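LAIR1 ecotodomain from MGD21 antibody (Homo sapiens, PDB 7JZK) is an antibody-inserted immunoglobulin domain derived from the collagen receptor LAIR1, and binds the V2 domain of a Plasmodium RIFIN. Local coordinates at residues 36-39 with 40-44. Sequence-based numbering, arbitrary orientation.
Sequences RLER and ERNYL
Glu40 shares its carboxylate between two arginines that meet it in quite different ways. OE2 sits over one face of the Arg39 guanidinium, 3.2 Å from NE, but so far out of the plane that no N-H points at it and the attraction is of charges alone. OE1 instead takes a bent, salt-bridging hydrogen bond from Arg41 NH1 at 2.9 Å, on its syn side but tilted out of the carboxylate plane. Arg39 reaches this place through a chain bent at chi2 (-129°) and chi3 (56°), and its NH1 and NH2 are hydrogen-bonded to the carbonyls of Gly71 and Ala73. Between the backbones, Arg39 N donates to Leu44 O at 3.0 Å, closing the connection between strands 34-38 and 45-48 of the immunoglobulin sandwich. A type I turn from Arg41 to Leu44 bends the chain back, and Leu44 CB packs 4.0 Å from Arg39 CB. The extended chain of Glu38 runs beside Asn42, and its carboxylate forms a salt bridge with Arg77. A water gives hydrogen bonds to Glu38 OE1 at 2.7 Å and to Asn42 O, and accepts one from Arg36 NH1. Tyr43 of the same turn accepts a hydrogen bond at its backbone O from Arg92 of the RIFIN chain. Arginines beside each glutamate would probably favour its ionised form near the RIFIN interface, while the water adds a hydrogen bond to Glu38.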
ATOM      1  N   ARG A  36      -4.301  10.558  -5.179  1.00 42.85           N
ATOM      2  CA  ARG A  36      -3.231   9.747  -4.606  1.00 42.15           C
ATOM      3  C   ARG A  36      -1.981  10.605  -4.470  1.00 41.70           C
ATOM      4  O   ARG A  36      -1.497  11.174  -5.464  1.00 42.68           O
ATOM      5  CB  ARG A  36      -2.934   8.531  -5.482  1.00 41.79           C
ATOM      6  CG  ARG A  36      -1.596   7.851  -5.262  1.00 40.48           C
ATOM      7  CD  ARG A  36      -1.552   6.514  -6.009  1.00 37.79           C
ATOM      8  NE  ARG A  36      -2.665   5.635  -5.649  1.00 36.57           N
ATOM      9  CZ  ARG A  36      -2.862   4.423  -6.173  1.00 36.84           C
ATOM     10  NH1 ARG A  36      -2.021   3.938  -7.087  1.00 32.95           N
ATOM     11  NH2 ARG A  36      -3.898   3.687  -5.784  1.00 37.27           N
ATOM     12  N   LEU A  37      -1.445  10.655  -3.250  1.00 39.30           N
ATOM     13  CA  LEU A  37      -0.232  11.387  -2.924  1.00 40.42           C
ATOM     14  C   LEU A  37       0.914  10.397  -2.871  1.00 41.59           C
ATOM     15  O   LEU A  37       0.870   9.447  -2.078  1.00 43.95           O
ATOM     16  CB  LEU A  37      -0.379  12.122  -1.601  1.00 35.56           C
ATOM     17  CG  LEU A  37       0.891  12.745  -1.050  1.00 38.13           C
ATOM     18  CD1 LEU A  37       1.225  14.028  -1.815  1.00 38.55           C
ATOM     19  CD2 LEU A  37       0.610  13.062   0.408  1.00 34.22           C
ATOM     20  N   GLU A  38       1.852  10.582  -3.781  1.00 38.28           N
ATOM     21  CA  GLU A  38       2.959   9.629  -3.924  1.00 39.26           C
ATOM     22  C   GLU A  38       4.241  10.215  -3.369  1.00 42.35           C
ATOM     23  O   GLU A  38       4.382  11.425  -3.359  1.00 44.45           O
ATOM     24  CB  GLU A  38       3.161   9.295  -5.396  1.00 33.99           C
ATOM     25  CG  GLU A  38       2.168   8.337  -6.004  1.00 33.70           C
ATOM     26  CD  GLU A  38       2.535   8.030  -7.442  1.00 34.82           C
ATOM     27  OE1 GLU A  38       1.756   7.371  -8.128  1.00 31.49           O
ATOM     28  OE2 GLU A  38       3.609   8.455  -7.864  1.00 33.63           O
ATOM     29  N   ARG A  39       5.122   9.349  -2.906  1.00 43.10           N
ATOM     30  CA  ARG A  39       6.453   9.788  -2.458  1.00 43.18           C
ATOM     31  C   ARG A  39       7.408   9.689  -3.641  1.00 43.08           C
ATOM     32  O   ARG A  39       6.948   9.579  -4.761  1.00 40.33           O
ATOM     33  CB  ARG A  39       6.909   8.940  -1.275  1.00 50.37           C
ATOM     34  CG  ARG A  39       6.043   9.074  -0.035  1.00 48.28           C
ATOM     35  CD  ARG A  39       6.913   9.377   1.164  1.00 57.25           C
ATOM     36  NE  ARG A  39       7.714  10.568   0.934  1.00 67.07           N
ATOM     37  CZ  ARG A  39       8.563  11.087   1.807  1.00 60.42           C
ATOM     38  NH1 ARG A  39       8.730  10.528   2.990  1.00 55.24           N
ATOM     39  NH2 ARG A  39       9.244  12.168   1.489  1.00 58.72           N
ATOM     40  N   GLU A  40       8.696   9.677  -3.372  1.00 44.77           N
ATOM     41  CA  GLU A  40       9.716   9.564  -4.439  1.00 46.24           C
ATOM     42  C   GLU A  40       9.498   8.254  -5.195  1.00 45.28           C
ATOM     43  O   GLU A  40       9.903   8.169  -6.345  1.00 40.80           O
ATOM     44  CB  GLU A  40      11.101   9.642  -3.811  1.00 48.28           C
ATOM     45  CG  GLU A  40      11.089  10.117  -2.373  1.00 55.90           C
ATOM     46  CD  GLU A  40      10.800   9.027  -1.358  1.00 72.54           C
ATOM     47  OE1 GLU A  40      10.946   7.848  -1.707  1.00 67.88           O
ATOM     48  OE2 GLU A  40      10.408   9.362  -0.234  1.00 69.41           O
ATOM     49  N   ARG A  41       8.895   7.271  -4.540  1.00 42.38           N
ATOM     50  CA  ARG A  41       8.600   5.996  -5.204  1.00 39.35           C
ATOM     51  C   ARG A  41       7.106   5.783  -5.403  1.00 42.60           C
ATOM     52  O   ARG A  41       6.346   6.117  -4.498  1.00 41.94           O
ATOM     53  CB  ARG A  41       9.427   4.860  -4.609  1.00 46.63           C
ATOM     54  CG  ARG A  41      10.856   4.826  -5.128  1.00 52.51           C
ATOM     55  CD  ARG A  41      11.857   4.369  -4.090  1.00 67.07           C
ATOM     56  NE  ARG A  41      11.712   5.062  -2.822  1.00 76.73           N
ATOM     57  CZ  ARG A  41      12.512   4.880  -1.779  1.00 79.79           C
ATOM     58  NH1 ARG A  41      12.307   5.548  -0.657  1.00 90.65           N
ATOM     59  NH2 ARG A  41      13.514   4.025  -1.862  1.00 70.27           N
ATOM     60  N   ASN A  42       6.737   5.213  -6.546  1.00 43.57           N
ATOM     61  CA  ASN A  42       5.336   4.992  -6.977  1.00 42.70           C
ATOM     62  C   ASN A  42       4.592   4.114  -5.989  1.00 45.11           C
ATOM     63  O   ASN A  42       3.390   4.290  -5.863  1.00 44.44           O
ATOM     64  CB  ASN A  42       5.381   4.177  -8.273  1.00 44.30           C
ATOM     65  CG  ASN A  42       4.815   4.873  -9.486  1.00 53.70           C
ATOM     66  OD1 ASN A  42       4.258   5.957  -9.383  1.00 52.32           O
ATOM     67  ND2 ASN A  42       4.958   4.247 -10.641  1.00 57.50           N
ATOM     68  N   TYR A  43       5.284   3.167  -5.385  1.00 37.03           N
ATOM     69  CA  TYR A  43       4.652   2.193  -4.468  1.00 41.84           C
ATOM     70  C   TYR A  43       4.428   2.737  -3.060  1.00 38.08           C
ATOM     71  O   TYR A  43       3.820   2.045  -2.274  1.00 43.27           O
ATOM     72  CB  TYR A  43       5.437   0.885  -4.515  1.00 41.93           C
ATOM     73  CG  TYR A  43       6.933   0.994  -4.366  1.00 45.48           C
ATOM     74  CD1 TYR A  43       7.759   0.997  -5.475  1.00 41.54           C
ATOM     75  CD2 TYR A  43       7.524   1.052  -3.119  1.00 37.66           C
ATOM     76  CE1 TYR A  43       9.133   1.078  -5.347  1.00 46.45           C
ATOM     77  CE2 TYR A  43       8.895   1.133  -2.972  1.00 39.29           C
ATOM     78  CZ  TYR A  43       9.702   1.145  -4.092  1.00 49.28           C
ATOM     79  OH  TYR A  43      11.053   1.225  -3.963  1.00 52.56           O
ATOM     80  N   LEU A  44       4.967   3.899  -2.751  1.00 42.06           N
ATOM     81  CA  LEU A  44       4.717   4.524  -1.437  1.00 42.03           C
ATOM     82  C   LEU A  44       3.685   5.623  -1.661  1.00 46.62           C
ATOM     83  O   LEU A  44       4.022   6.641  -2.264  1.00 43.70           O
ATOM     84  CB  LEU A  44       6.046   5.036  -0.893  1.00 36.84           C
ATOM     85  CG  LEU A  44       7.180   4.020  -0.869  1.00 46.03           C
ATOM     86  CD1 LEU A  44       8.499   4.698  -0.544  1.00 49.10           C
ATOM     87  CD2 LEU A  44       6.890   2.918   0.131  1.00 41.63           C
TER
HETATM   88  O   HOH W   1       0.808   4.882  -7.622  1.00 34.49           O